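Local atomic coordinates of oxalate biosynthetic component 1 (Burkholderia thailandensis, PDB entry 5IKY), a protein that takes part in quorum sensing-dependent oxalate production as a bifunctional enzyme that combines serine hydrolase and lyase activities. Residues 353-358 against 385-390; 403-408 against 425-430; 430-435 against 461-466; 480-485 against 501-506. All blocks are in the same frame, centred on the assembly; numbering follows the deposited sequence.

How the contacts relate
The four contacts follow one another along the chain and lie in the helices and hairpins surrounding the eight-stranded parallel barrel of the lyase-like part, consistent with its TIM-barrel family. Contact 1 joins the segments that follow strands 346-351 and 375-380. Contacts 2 and 3 share helix 418-442 and Thr-430, and their centres are about 10 Å apart. Contact 1 touches contact 3 where His-354 and Val-357 meet Thr-435, with centres about 20 Å apart. Contact 4 lies about 21 Å from contact 3 between centres and meets it through Val-461 and Leu-504. Contacts 1 and 4 are farthest apart, about 32 Å between centres, so the contacts follow chain order around part of the barrel.

Contact 1 (353-358 against 385-390)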
loop_
_atom_site.group_PDB
_atom_site.type_symbol
_atom_site.label_atom_id
_atom_site.label_comp_id
_atom_site.label_asym_id
_atom_site.label_seq_id
_atom_site.Cartn_x
_atom_site.Cartn_y
_atom_site.Cartn_z
ATOM N N ASN A 353 -22.135 4.607 26.088
ATOM C CA ASN A 353 -22.746 5.326 27.202
ATOM C C ASN A 353 -22.005 5.129 28.523
ATOM O O ASN A 353 -21.069 4.332 28.609
ATOM C CB ASN A 353 -24.205 4.894 27.362
ATOM C CG ASN A 353 -24.375 3.388 27.321
ATOM O OD1 ASN A 353 -23.911 2.677 28.216
ATOM N ND2 ASN A 353 -25.058 2.894 26.294
ATOM N N HIS A 354 -22.437 5.852 29.552
ATOM C CA HIS A 354 -21.804 5.779 30.866
ATOM C C HIS A 354 -21.996 4.418 31.530
ATOM O O HIS A 354 -21.177 4.002 32.349
ATOM C CB HIS A 354 -22.338 6.883 31.780
ATOM C CG HIS A 354 -21.792 8.240 31.465
ATOM N ND1 HIS A 354 -20.478 8.585 31.697
ATOM C CD2 HIS A 354 -22.379 9.337 30.930
ATOM C CE1 HIS A 354 -20.279 9.836 31.321
ATOM N NE2 HIS A 354 -21.417 10.315 30.852
ATOM N N THR A 355 -23.073 3.726 31.176
ATOM C CA THR A 355 -23.319 2.394 31.715
ATOM C C THR A 355 -22.270 1.407 31.200
ATOM O O THR A 355 -21.850 0.505 31.925
ATOM C CB THR A 355 -24.733 1.894 31.362
ATOM O OG1 THR A 355 -25.699 2.872 31.766
ATOM C CG2 THR A 355 -25.030 0.577 32.064
ATOM N N ILE A 356 -21.845 1.590 29.950
ATOM C CA ILE A 356 -20.770 0.783 29.378
ATOM C C ILE A 356 -19.475 0.989 30.157
ATOM O O ILE A 356 -18.800 0.027 30.525
ATOM C CB ILE A 356 -20.521 1.121 27.895
ATOM C CG1 ILE A 356 -21.735 0.757 27.041
ATOM C CG2 ILE A 356 -19.275 0.401 27.383
ATOM C CD1 ILE A 356 -21.967 -0.724 26.918
ATOM N N VAL A 357 -19.135 2.253 30.399
ATOM C CA VAL A 357 -17.953 2.610 31.178
ATOM C C VAL A 357 -17.975 1.938 32.543
ATOM O O VAL A 357 -17.018 1.282 32.956
ATOM C CB VAL A 357 -17.852 4.134 31.387
ATOM C CG1 VAL A 357 -16.594 4.482 32.169
ATOM C CG2 VAL A 357 -17.888 4.865 30.056
ATOM N N GLU A 358 -19.097 2.107 33.230
ATOM C CA GLU A 358 -19.267 1.627 34.591
ATOM C C GLU A 358 -19.253 0.101 34.660
ATOM O O GLU A 358 -18.743 -0.482 35.621
ATOM C CB GLU A 358 -20.563 2.204 35.163
ATOM C CG GLU A 358 -21.306 1.330 36.139
ATOM C CD GLU A 358 -22.478 2.059 36.771
ATOM O OE1 GLU A 358 -23.633 1.629 36.567
ATOM O OE2 GLU A 358 -22.241 3.066 37.471
ATOM N N GLN A 385 -27.594 8.981 23.651
ATOM C CA GLN A 385 -27.922 7.657 24.167
ATOM C C GLN A 385 -28.961 7.711 25.282
ATOM O O GLN A 385 -29.054 8.694 26.019
ATOM C CB GLN A 385 -26.658 6.961 24.680
ATOM C CG GLN A 385 -25.750 6.426 23.585
ATOM C CD GLN A 385 -26.248 5.112 23.015
ATOM O OE1 GLN A 385 -26.672 4.219 23.754
ATOM N NE2 GLN A 385 -26.206 4.988 21.694
ATOM N N TYR A 386 -29.736 6.639 25.400
ATOM C CA TYR A 386 -30.687 6.481 26.493
ATOM C C TYR A 386 -30.252 5.378 27.450
ATOM O O TYR A 386 -29.712 4.356 27.030
ATOM C CB TYR A 386 -32.085 6.152 25.957
ATOM C CG TYR A 386 -32.931 7.346 25.583
ATOM C CD1 TYR A 386 -32.828 8.545 26.276
ATOM C CD2 TYR A 386 -33.838 7.270 24.533
ATOM C CE1 TYR A 386 -33.609 9.636 25.932
ATOM C CE2 TYR A 386 -34.619 8.352 24.181
ATOM C CZ TYR A 386 -34.500 9.532 24.882
ATOM O OH TYR A 386 -35.277 10.612 24.531
ATOM N N HIS A 387 -30.482 5.592 28.738
ATOM C CA HIS A 387 -30.539 4.483 29.677
ATOM C C HIS A 387 -32.005 4.240 29.989
ATOM O O HIS A 387 -32.764 5.189 30.183
ATOM C CB HIS A 387 -29.760 4.771 30.957
ATOM C CG HIS A 387 -30.010 3.775 32.047
ATOM N ND1 HIS A 387 -31.004 3.937 32.989
ATOM C CD2 HIS A 387 -29.400 2.603 32.344
ATOM C CE1 HIS A 387 -30.995 2.910 33.819
ATOM N NE2 HIS A 387 -30.031 2.085 33.450
ATOM N N ARG A 388 -32.409 2.977 30.025
ATOM C CA ARG A 388 -33.799 2.652 30.300
ATOM C C ARG A 388 -33.953 1.923 31.625
ATOM O O ARG A 388 -33.348 0.874 31.845
ATOM C CB ARG A 388 -34.388 1.812 29.167
ATOM C CG ARG A 388 -35.754 1.224 29.483
ATOM C CD ARG A 388 -36.512 0.923 28.206
ATOM N NE ARG A 388 -36.960 2.151 27.559
ATOM C CZ ARG A 388 -37.229 2.256 26.264
ATOM N NH1 ARG A 388 -37.078 1.209 25.471
ATOM N NH2 ARG A 388 -37.633 3.413 25.760
ATOM N N ASP A 389 -34.763 2.496 32.508
ATOM C CA ASP A 389 -35.083 1.859 33.776
ATOM C C ASP A 389 -35.871 0.578 33.533
ATOM O O ASP A 389 -36.953 0.611 32.948
ATOM C CB ASP A 389 -35.872 2.814 34.672
ATOM C CG ASP A 389 -36.323 2.163 35.961
ATOM O OD1 ASP A 389 -37.438 1.605 35.984
ATOM O OD2 ASP A 389 -35.563 2.205 36.952
ATOM N N PRO A 390 -35.318 -0.562 33.973
ATOM C CA PRO A 390 -35.951 -1.872 33.779
ATOM C C PRO A 390 -37.333 -1.974 34.421
ATOM O O PRO A 390 -38.180 -2.712 33.920
ATOM C CB PRO A 390 -34.971 -2.837 34.456
ATOM C CG PRO A 390 -33.667 -2.122 34.447
ATOM C CD PRO A 390 -34.004 -0.676 34.627
#
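Asn-353, the N-cap of helix 354-360, reaches Gln-385 beside the small hairpin 386-388/395-397. The two segments follow neighbouring parallel strands of a TIM-barrel-like sheet, 346-351 and 375-380. The asparagine amide works in two directions. Chi1 (47°) tucks CG between the backbone N and the carbonyl carbon, setting the amide over the helix start; the turn about CB-CG then points Asn-353 OD1 to Ile-356 N, from which it accepts at 2.9 Å. It also sends Asn-353 ND2 across the contact to donate to Gln-385 OE1 at 3.3 Å. That bond is fairly straight, with an N-H...O angle of 159°. Gln-385 OE1 lies nearly in the amide plane of Asn-353, yet ND2 sits above the glutamine carbonyl plane and is not on a lone pair. The two amide planes are inclined at 38° and the side chains cross roughly at a right angle. Nearer the two backbones, Asn-353 CB and Gln-385 CB are 4.2 Å apart.

Two residues on, in the first turn of the helix, Thr-355 OG1 lies 3.8 Å from His-387 CD2, oblique to the imidazole; this is packing, since the hydroxyl bonds to Asp-398 OD2. Asn-353 ND2 also donates to Pro-317 O, and Gln-385 OE1 receives a weak bond from Val-319 N. The side chain of Gln-385 is about 11 Å from the bound magnesium ion. With OD1 engaged by the helix and ND2 shared between two acceptors, the rotation of the buried Asn-353 amide is fixed, and a single side chain ties the helix start to two other parts of the chain.

Contact 2 (403-408 against 425-430); sequences VPTRKA and VELAAT
Leu-427 has the most surface buried here, followed by Thr-405 and then Ala-408. They join consecutive helices 403-415 and 418-442, which form an alpha-alpha hairpin between barrel strands 375-380 and 446-451. Only two residues separate the helices, so the chain reverses within a short turn and the second helix packs back on the first. Leu-427 touches Thr-405 and Ala-408, and also Ile-409 and Leu-412 further along the partner helix. The four residues are spaced i, i+3, i+4, i+7, consistent with a knobs-into-holes arrangement in which the leucine is the knob.

Thr-405 meets the leucine through its methyl. Thr-405 CG2 stands opposite the backbone N and comes to 4.2 Å from Leu-427 CB, near the root of the leucine side chain. The hydroxyl takes a different course, with OG1 bonded to Asp-402 OD1 just before the helix, so threonine turns its apolar branch to the partner and keeps its polar branch for the residue that precedes its helix. The two side chains cross obliquely. CG of Leu-427 lies beside its backbone N (chi1 -78°) and opposite the carbonyl carbon, carrying the branched end toward the next helical turn of the partner. The closest approach of Thr-405 to the leucine methyls is 4.5 Å, from Thr-405 CG2 to Leu-427 CD2. Contact with the alanine is made by the other methyl: Leu-427 CD1 lies 4.4 Å from Ala-408 CB.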
loop_
_atom_site.group_PDB
_atom_site.type_symbol
_atom_site.label_atom_id
_atom_site.label_comp_id
_atom_site.label_asym_id
_atom_site.label_seq_id
_atom_site.Cartn_x
_atom_site.Cartn_y
_atom_site.Cartn_z
ATOM N N VAL A 403 -26.802 15.572 26.215
ATOM C CA VAL A 403 -27.543 16.187 25.116
ATOM C C VAL A 403 -27.573 17.726 25.157
ATOM O O VAL A 403 -27.390 18.361 24.116
ATOM C CB VAL A 403 -28.992 15.642 25.068
ATOM C CG1 VAL A 403 -29.805 16.357 24.004
ATOM C CG2 VAL A 403 -28.979 14.138 24.819
ATOM N N PRO A 404 -27.799 18.335 26.340
ATOM C CA PRO A 404 -27.716 19.802 26.355
ATOM C C PRO A 404 -26.357 20.335 25.900
ATOM O O PRO A 404 -26.298 21.350 25.206
ATOM C CB PRO A 404 -27.967 20.152 27.825
ATOM C CG PRO A 404 -28.807 19.041 28.326
ATOM C CD PRO A 404 -28.293 17.813 27.630
ATOM N N THR A 405 -25.283 19.651 26.281
ATOM C CA THR A 405 -23.942 20.075 25.899
ATOM C C THR A 405 -23.692 19.829 24.412
ATOM O O THR A 405 -23.032 20.632 23.752
ATOM C CB THR A 405 -22.860 19.358 26.731
ATOM O OG1 THR A 405 -23.111 19.575 28.125
ATOM C CG2 THR A 405 -21.477 19.893 26.390
ATOM N N ARG A 406 -24.224 18.729 23.883
ATOM C CA ARG A 406 -24.077 18.444 22.459
ATOM C C ARG A 406 -24.766 19.513 21.622
ATOM O O ARG A 406 -24.211 19.998 20.636
ATOM C CB ARG A 406 -24.644 17.070 22.096
ATOM C CG ARG A 406 -24.527 16.779 20.597
ATOM C CD ARG A 406 -25.404 15.627 20.136
ATOM N NE ARG A 406 -26.793 15.774 20.562
ATOM C CZ ARG A 406 -27.667 16.604 20.004
ATOM N NH1 ARG A 406 -27.301 17.385 18.998
ATOM N NH2 ARG A 406 -28.910 16.661 20.458
ATOM N N LYS A 407 -25.984 19.868 22.021
ATOM C CA LYS A 407 -26.753 20.884 21.317
ATOM C C LYS A 407 -26.051 22.235 21.380
ATOM O O LYS A 407 -26.057 22.994 20.410
ATOM C CB LYS A 407 -28.165 20.985 21.899
ATOM C CG LYS A 407 -29.068 19.824 21.516
ATOM C CD LYS A 407 -30.419 19.905 22.212
ATOM C CE LYS A 407 -31.329 18.762 21.783
ATOM N NZ LYS A 407 -32.614 18.748 22.536
ATOM N N ALA A 408 -25.439 22.521 22.524
ATOM C CA ALA A 408 -24.660 23.741 22.689
ATOM C C ALA A 408 -23.470 23.747 21.734
ATOM O O ALA A 408 -23.285 24.694 20.971
ATOM C CB ALA A 408 -24.190 23.884 24.129
ATOM N N VAL A 425 -14.390 22.935 21.750
ATOM C CA VAL A 425 -13.385 21.940 22.106
ATOM C C VAL A 425 -13.344 21.725 23.614
ATOM O O VAL A 425 -13.306 20.588 24.087
ATOM C CB VAL A 425 -11.982 22.348 21.608
ATOM C CG1 VAL A 425 -10.926 21.392 22.143
ATOM C CG2 VAL A 425 -11.950 22.381 20.088
ATOM N N GLU A 426 -13.363 22.823 24.364
ATOM C CA GLU A 426 -13.336 22.758 25.820
ATOM C C GLU A 426 -14.559 22.022 26.360
ATOM O O GLU A 426 -14.447 21.205 27.274
ATOM C CB GLU A 426 -13.256 24.162 26.422
ATOM N N LEU A 427 -15.724 22.314 25.787
ATOM C CA LEU A 427 -16.964 21.660 26.193
ATOM C C LEU A 427 -16.893 20.152 25.974
ATOM O O LEU A 427 -17.285 19.370 26.838
ATOM C CB LEU A 427 -18.157 22.242 25.430
ATOM C CG LEU A 427 -18.688 23.600 25.896
ATOM C CD1 LEU A 427 -19.879 24.034 25.049
ATOM C CD2 LEU A 427 -19.060 23.553 27.366
ATOM N N ALA A 428 -16.385 19.755 24.812
ATOM C CA ALA A 428 -16.286 18.343 24.461
ATOM C C ALA A 428 -15.264 17.620 25.335
ATOM O O ALA A 428 -15.518 16.516 25.817
ATOM C CB ALA A 428 -15.930 18.191 22.991
ATOM N N ALA A 429 -14.113 18.252 25.541
ATOM C CA ALA A 429 -13.033 17.650 26.316
ATOM C C ALA A 429 -13.389 17.507 27.795
ATOM O O ALA A 429 -13.101 16.483 28.415
ATOM C CB ALA A 429 -11.759 18.464 26.159
ATOM N N THR A 430 -14.016 18.537 28.356
ATOM C CA THR A 430 -14.395 18.533 29.767
ATOM C C THR A 430 -15.410 17.431 30.069
ATOM O O THR A 430 -15.376 16.815 31.134
ATOM C CB THR A 430 -14.975 19.897 30.186
ATOM O OG1 THR A 430 -13.995 20.919 29.962
ATOM C CG2 THR A 430 -15.363 19.894 31.652
#

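Contact 3 (430-435 against 461-466); sequences TQLRPT and VDVAIA
Leu-432 has CG opposite its carbonyl carbon (chi1 -72°) and an extended chi2 of 173°, which carries CD1 out to Val-463; that valine holds CG1 opposite its backbone N (chi1 167°) to receive it. The pair joins two outer helices of the barrel, 418-442 and 460-466, which precede and follow strand 446-451. Leu-432 CD1 and Val-463 CG1 meet at 4.1 Å, and the side chains cross close to a right angle. The contact is therefore one branch of each residue against one branch of the other, and the backbones stay well apart: Leu-432 CA and Val-463 CA are 9.1 Å from each other. Both residues are buried. Val-463 spends its second methyl, CG2, on Ala-428 of the same partner helix, while Leu-432 also touches Leu-400 and Leu-467.

A polar approach lies beside this pair, one residue on from Leu-432 and three on from Val-463. Arg-433 sets out from just before Pro-434, at a kink where the backbone N atoms of Pro-434 and Thr-435 make no bond to the preceding turn. Its chain bends at chi2 and chi3, bringing the guanidinium edge up to the last turn of helix 460-466. A positive group there would probably be favoured by the partial negative charge of a helix C-terminus. NH1 leads, though its geometry does not amount to a hydrogen bond: Ala-466 O lies near the guanidinium plane, 3.5 Å from Arg-433 NH1.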
loop_
_atom_site.group_PDB
_atom_site.type_symbol
_atom_site.label_atom_id
_atom_site.label_comp_id
_atom_site.label_asym_id
_atom_site.label_seq_id
_atom_site.Cartn_x
_atom_site.Cartn_y
_atom_site.Cartn_z
ATOM N N THR A 430 -14.016 18.537 28.356
ATOM C CA THR A 430 -14.395 18.533 29.767
ATOM C C THR A 430 -15.410 17.431 30.069
ATOM O O THR A 430 -15.376 16.815 31.134
ATOM C CB THR A 430 -14.975 19.897 30.186
ATOM O OG1 THR A 430 -13.995 20.919 29.962
ATOM C CG2 THR A 430 -15.363 19.894 31.652
ATOM N N GLN A 431 -16.300 17.174 29.116
ATOM C CA GLN A 431 -17.315 16.138 29.267
ATOM C C GLN A 431 -16.736 14.731 29.123
ATOM O O GLN A 431 -17.204 13.790 29.764
ATOM C CB GLN A 431 -18.432 16.344 28.241
ATOM C CG GLN A 431 -19.358 17.503 28.558
ATOM C CD GLN A 431 -20.578 17.064 29.341
ATOM O OE1 GLN A 431 -21.184 16.033 29.041
ATOM N NE2 GLN A 431 -20.944 17.841 30.354
ATOM N N LEU A 432 -15.720 14.592 28.277
ATOM C CA LEU A 432 -15.145 13.283 27.983
ATOM C C LEU A 432 -14.031 12.901 28.952
ATOM O O LEU A 432 -13.797 11.716 29.199
ATOM C CB LEU A 432 -14.614 13.251 26.549
ATOM C CG LEU A 432 -15.664 13.229 25.437
ATOM C CD1 LEU A 432 -14.999 13.379 24.079
ATOM C CD2 LEU A 432 -16.483 11.949 25.494
ATOM N N ARG A 433 -13.350 13.906 29.496
ATOM C CA ARG A 433 -12.201 13.688 30.378
ATOM C C ARG A 433 -12.452 12.731 31.558
ATOM O O ARG A 433 -11.600 11.884 31.838
ATOM C CB ARG A 433 -11.690 15.030 30.908
ATOM C CG ARG A 433 -10.562 14.917 31.925
ATOM C CD ARG A 433 -9.373 15.768 31.514
ATOM N NE ARG A 433 -9.794 17.088 31.055
ATOM C CZ ARG A 433 -9.196 17.767 30.081
ATOM N NH1 ARG A 433 -8.144 17.251 29.456
ATOM N NH2 ARG A 433 -9.653 18.961 29.729
ATOM N N PRO A 434 -13.601 12.856 32.256
ATOM C CA PRO A 434 -13.816 11.902 33.354
ATOM C C PRO A 434 -13.894 10.458 32.868
ATOM O O PRO A 434 -13.397 9.559 33.548
ATOM C CB PRO A 434 -15.158 12.343 33.949
ATOM C CG PRO A 434 -15.280 13.776 33.578
ATOM C CD PRO A 434 -14.669 13.874 32.215
ATOM N N THR A 435 -14.506 10.247 31.707
ATOM C CA THR A 435 -14.606 8.910 31.131
ATOM C C THR A 435 -13.230 8.373 30.738
ATOM O O THR A 435 -12.890 7.229 31.050
ATOM C CB THR A 435 -15.533 8.896 29.902
ATOM O OG1 THR A 435 -16.881 9.142 30.322
ATOM C CG2 THR A 435 -15.464 7.547 29.187
ATOM N N VAL A 461 -9.604 16.338 15.848
ATOM C CA VAL A 461 -8.178 16.427 16.144
ATOM C C VAL A 461 -7.904 17.149 17.465
ATOM O O VAL A 461 -7.173 16.638 18.312
ATOM C CB VAL A 461 -7.418 17.141 15.013
ATOM C CG1 VAL A 461 -5.973 17.371 15.410
ATOM C CG2 VAL A 461 -7.499 16.327 13.734
ATOM N N ASP A 462 -8.499 18.326 17.640
ATOM C CA ASP A 462 -8.252 19.142 18.830
ATOM C C ASP A 462 -8.669 18.437 20.120
ATOM O O ASP A 462 -7.961 18.510 21.126
ATOM C CB ASP A 462 -8.978 20.487 18.719
ATOM C CG ASP A 462 -8.318 21.427 17.721
ATOM O OD1 ASP A 462 -7.072 21.410 17.621
ATOM O OD2 ASP A 462 -9.043 22.183 17.038
ATOM N N VAL A 463 -9.810 17.756 20.093
ATOM C CA VAL A 463 -10.283 17.037 21.272
ATOM C C VAL A 463 -9.392 15.833 21.566
ATOM O O VAL A 463 -9.042 15.580 22.721
ATOM C CB VAL A 463 -11.746 16.573 21.110
ATOM C CG1 VAL A 463 -12.122 15.574 22.195
ATOM C CG2 VAL A 463 -12.684 17.768 21.143
ATOM N N ALA A 464 -9.015 15.104 20.518
ATOM C CA ALA A 464 -8.152 13.934 20.670
ATOM C C ALA A 464 -6.794 14.306 21.260
ATOM O O ALA A 464 -6.244 13.570 22.080
ATOM C CB ALA A 464 -7.969 13.233 19.337
ATOM N N ILE A 465 -6.256 15.447 20.837
ATOM C CA ILE A 465 -5.000 15.948 21.385
ATOM C C ILE A 465 -5.159 16.307 22.856
ATOM O O ILE A 465 -4.330 15.936 23.688
ATOM C CB ILE A 465 -4.492 17.187 20.622
ATOM C CG1 ILE A 465 -4.185 16.839 19.168
ATOM C CG2 ILE A 465 -3.248 17.758 21.287
ATOM C CD1 ILE A 465 -3.882 18.052 18.321
ATOM N N ALA A 466 -6.235 17.026 23.166
ATOM C CA ALA A 466 -6.497 17.498 24.524
ATOM C C ALA A 466 -6.610 16.350 25.517
ATOM O O ALA A 466 -6.161 16.457 26.657
ATOM C CB ALA A 466 -7.765 18.339 24.550
#

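Contact 4 (480-485 against 501-506); sequences LNVFDA and VRWLRR
Phe-483 and Trp-503 form an aromatic packing contact that sets the hairpin 481-483/491-493 against helix 497-510, at the part of the barrel following strand 471-474. The two side chains run side by side in the same direction. Their rings are neither stacked nor edge-to-face: the Phe-483 ring and the six-membered ring of Trp-503 have centroids 6.0 Å apart and planes inclined at 46°. Trp-503 CZ2 comes to the edge of the phenyl ring, near its plane, 3.8 Å from Phe-483 CD2. Nearer the backbone, Trp-503 NE1 lies 3.7 Å from Phe-483 CB, and Trp-503 CD1 is 3.5 Å from Phe-483 O. The indole is swung to this side by its chi1 of 165°, which places CG opposite the backbone N.

Val-482 packs at the base of the indole, sliding past it in the opposite direction, with Val-482 CG2 3.8 Å from Trp-503 CB. The contact is thus mainly apolar, with Trp-503 as its centre. A side-chain bond lies beside it: Gln-500 NE2 donates to the carbonyl Asn-481 O. On another face of the helix, Val-501 and Leu-504 pack on barrel strand 471-474, so helix 497-510 is held between that strand and the hairpin.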
loop_
_atom_site.group_PDB
_atom_site.type_symbol
_atom_site.label_atom_id
_atom_site.label_comp_id
_atom_site.label_asym_id
_atom_site.label_seq_id
_atom_site.Cartn_x
_atom_site.Cartn_y
_atom_site.Cartn_z
ATOM N N LEU A 480 -20.591 11.800 6.179
ATOM C CA LEU A 480 -20.634 11.648 4.730
ATOM C C LEU A 480 -19.961 12.808 4.007
ATOM O O LEU A 480 -19.792 12.773 2.788
ATOM C CB LEU A 480 -22.078 11.513 4.251
ATOM C CG LEU A 480 -22.862 10.308 4.771
ATOM C CD1 LEU A 480 -24.241 10.258 4.123
ATOM C CD2 LEU A 480 -22.091 9.016 4.527
ATOM N N ASN A 481 -19.580 13.835 4.758
ATOM C CA ASN A 481 -18.931 15.001 4.171
ATOM C C ASN A 481 -17.449 15.068 4.513
ATOM O O ASN A 481 -16.961 14.328 5.368
ATOM C CB ASN A 481 -19.620 16.287 4.630
ATOM C CG ASN A 481 -21.105 16.290 4.340
ATOM O OD1 ASN A 481 -21.564 15.681 3.372
ATOM N ND2 ASN A 481 -21.867 16.982 5.179
ATOM N N VAL A 482 -16.738 15.963 3.837
ATOM C CA VAL A 482 -15.331 16.215 4.122
ATOM C C VAL A 482 -15.042 17.702 3.921
ATOM O O VAL A 482 -15.608 18.341 3.032
ATOM C CB VAL A 482 -14.400 15.355 3.230
ATOM C CG1 VAL A 482 -14.600 15.681 1.753
ATOM C CG2 VAL A 482 -12.942 15.535 3.633
ATOM N N PHE A 483 -14.181 18.261 4.762
ATOM C CA PHE A 483 -13.846 19.672 4.649
ATOM C C PHE A 483 -12.845 19.906 3.524
ATOM O O PHE A 483 -11.818 19.234 3.438
ATOM C CB PHE A 483 -13.301 20.205 5.973
ATOM C CG PHE A 483 -14.325 20.245 7.072
ATOM C CD1 PHE A 483 -15.375 21.149 7.023
ATOM C CD2 PHE A 483 -14.240 19.382 8.151
ATOM C CE1 PHE A 483 -16.320 21.189 8.030
ATOM C CE2 PHE A 483 -15.182 19.419 9.161
ATOM C CZ PHE A 483 -16.223 20.322 9.101
ATOM N N ASP A 484 -13.168 20.860 2.657
ATOM C CA ASP A 484 -12.309 21.221 1.539
ATOM C C ASP A 484 -12.346 22.732 1.344
ATOM O O ASP A 484 -13.369 23.290 0.945
ATOM C CB ASP A 484 -12.751 20.499 0.262
ATOM C CG ASP A 484 -11.698 20.543 -0.835
ATOM O OD1 ASP A 484 -10.842 21.454 -0.823
ATOM O OD2 ASP A 484 -11.732 19.661 -1.719
ATOM N N ALA A 485 -11.224 23.385 1.626
ATOM C CA ALA A 485 -11.144 24.842 1.578
ATOM C C ALA A 485 -11.294 25.392 0.158
ATOM O O ALA A 485 -11.674 26.548 -0.029
ATOM C CB ALA A 485 -9.833 25.310 2.189
ATOM N N VAL A 501 -9.689 10.138 5.352
ATOM C CA VAL A 501 -8.415 9.763 5.953
ATOM C C VAL A 501 -7.319 10.709 5.472
ATOM O O VAL A 501 -6.446 11.112 6.241
ATOM C CB VAL A 501 -8.032 8.307 5.619
ATOM C CG1 VAL A 501 -6.644 7.987 6.143
ATOM C CG2 VAL A 501 -9.050 7.345 6.206
ATOM N N ARG A 502 -7.386 11.071 4.196
ATOM C CA ARG A 502 -6.438 12.012 3.616
ATOM C C ARG A 502 -6.536 13.365 4.307
ATOM O O ARG A 502 -5.524 13.978 4.649
ATOM C CB ARG A 502 -6.682 12.168 2.115
ATOM C CG ARG A 502 -5.713 13.117 1.432
ATOM C CD ARG A 502 -6.023 13.254 -0.048
ATOM N NE ARG A 502 -5.021 14.064 -0.734
ATOM C CZ ARG A 502 -3.891 13.579 -1.239
ATOM N NH1 ARG A 502 -3.616 12.286 -1.132
ATOM N NH2 ARG A 502 -3.033 14.388 -1.848
ATOM N N TRP A 503 -7.766 13.823 4.512
ATOM C CA TRP A 503 -8.010 15.078 5.207
ATOM C C TRP A 503 -7.457 15.036 6.630
ATOM O O TRP A 503 -6.802 15.977 7.077
ATOM C CB TRP A 503 -9.507 15.393 5.229
ATOM C CG TRP A 503 -9.876 16.461 6.210
ATOM C CD1 TRP A 503 -9.838 17.812 6.007
ATOM C CD2 TRP A 503 -10.333 16.270 7.554
ATOM N NE1 TRP A 503 -10.246 18.472 7.140
ATOM C CE2 TRP A 503 -10.553 17.549 8.105
ATOM C CE3 TRP A 503 -10.577 15.143 8.344
ATOM C CZ2 TRP A 503 -11.009 17.730 9.410
ATOM C CZ3 TRP A 503 -11.029 15.325 9.641
ATOM C CH2 TRP A 503 -11.240 16.608 10.160
ATOM N N LEU A 504 -7.721 13.939 7.334
ATOM C CA LEU A 504 -7.251 13.772 8.706
ATOM C C LEU A 504 -5.729 13.723 8.776
ATOM O O LEU A 504 -5.121 14.317 9.668
ATOM C CB LEU A 504 -7.844 12.504 9.323
ATOM C CG LEU A 504 -7.402 12.162 10.748
ATOM C CD1 LEU A 504 -7.689 13.316 11.693
ATOM C CD2 LEU A 504 -8.078 10.891 11.235
ATOM N N ARG A 505 -5.117 13.014 7.830
ATOM C CA ARG A 505 -3.664 12.885 7.789
ATOM C C ARG A 505 -2.977 14.228 7.560
ATOM O O ARG A 505 -2.019 14.562 8.255
ATOM C CB ARG A 505 -3.239 11.897 6.699
ATOM C CG ARG A 505 -1.735 11.858 6.470
ATOM C CD ARG A 505 -1.325 10.739 5.526
ATOM N NE ARG A 505 -2.036 10.789 4.252
ATOM C CZ ARG A 505 -1.672 11.546 3.222
ATOM N NH1 ARG A 505 -0.605 12.327 3.314
ATOM N NH2 ARG A 505 -2.379 11.526 2.100
ATOM N N ARG A 506 -3.462 14.995 6.588
ATOM C CA ARG A 506 -2.872 16.297 6.286
ATOM C C ARG A 506 -3.078 17.261 7.450
ATOM O O ARG A 506 -2.246 18.133 7.706
ATOM C CB ARG A 506 -3.464 16.881 5.000
ATOM C CG ARG A 506 -3.209 16.031 3.763
ATOM C CD ARG A 506 -3.716 16.705 2.492
ATOM N NE ARG A 506 -2.655 17.413 1.778
ATOM C CZ ARG A 506 -2.600 18.734 1.629
ATOM N NH1 ARG A 506 -3.551 19.505 2.141
ATOM N NH2 ARG A 506 -1.594 19.283 0.964
#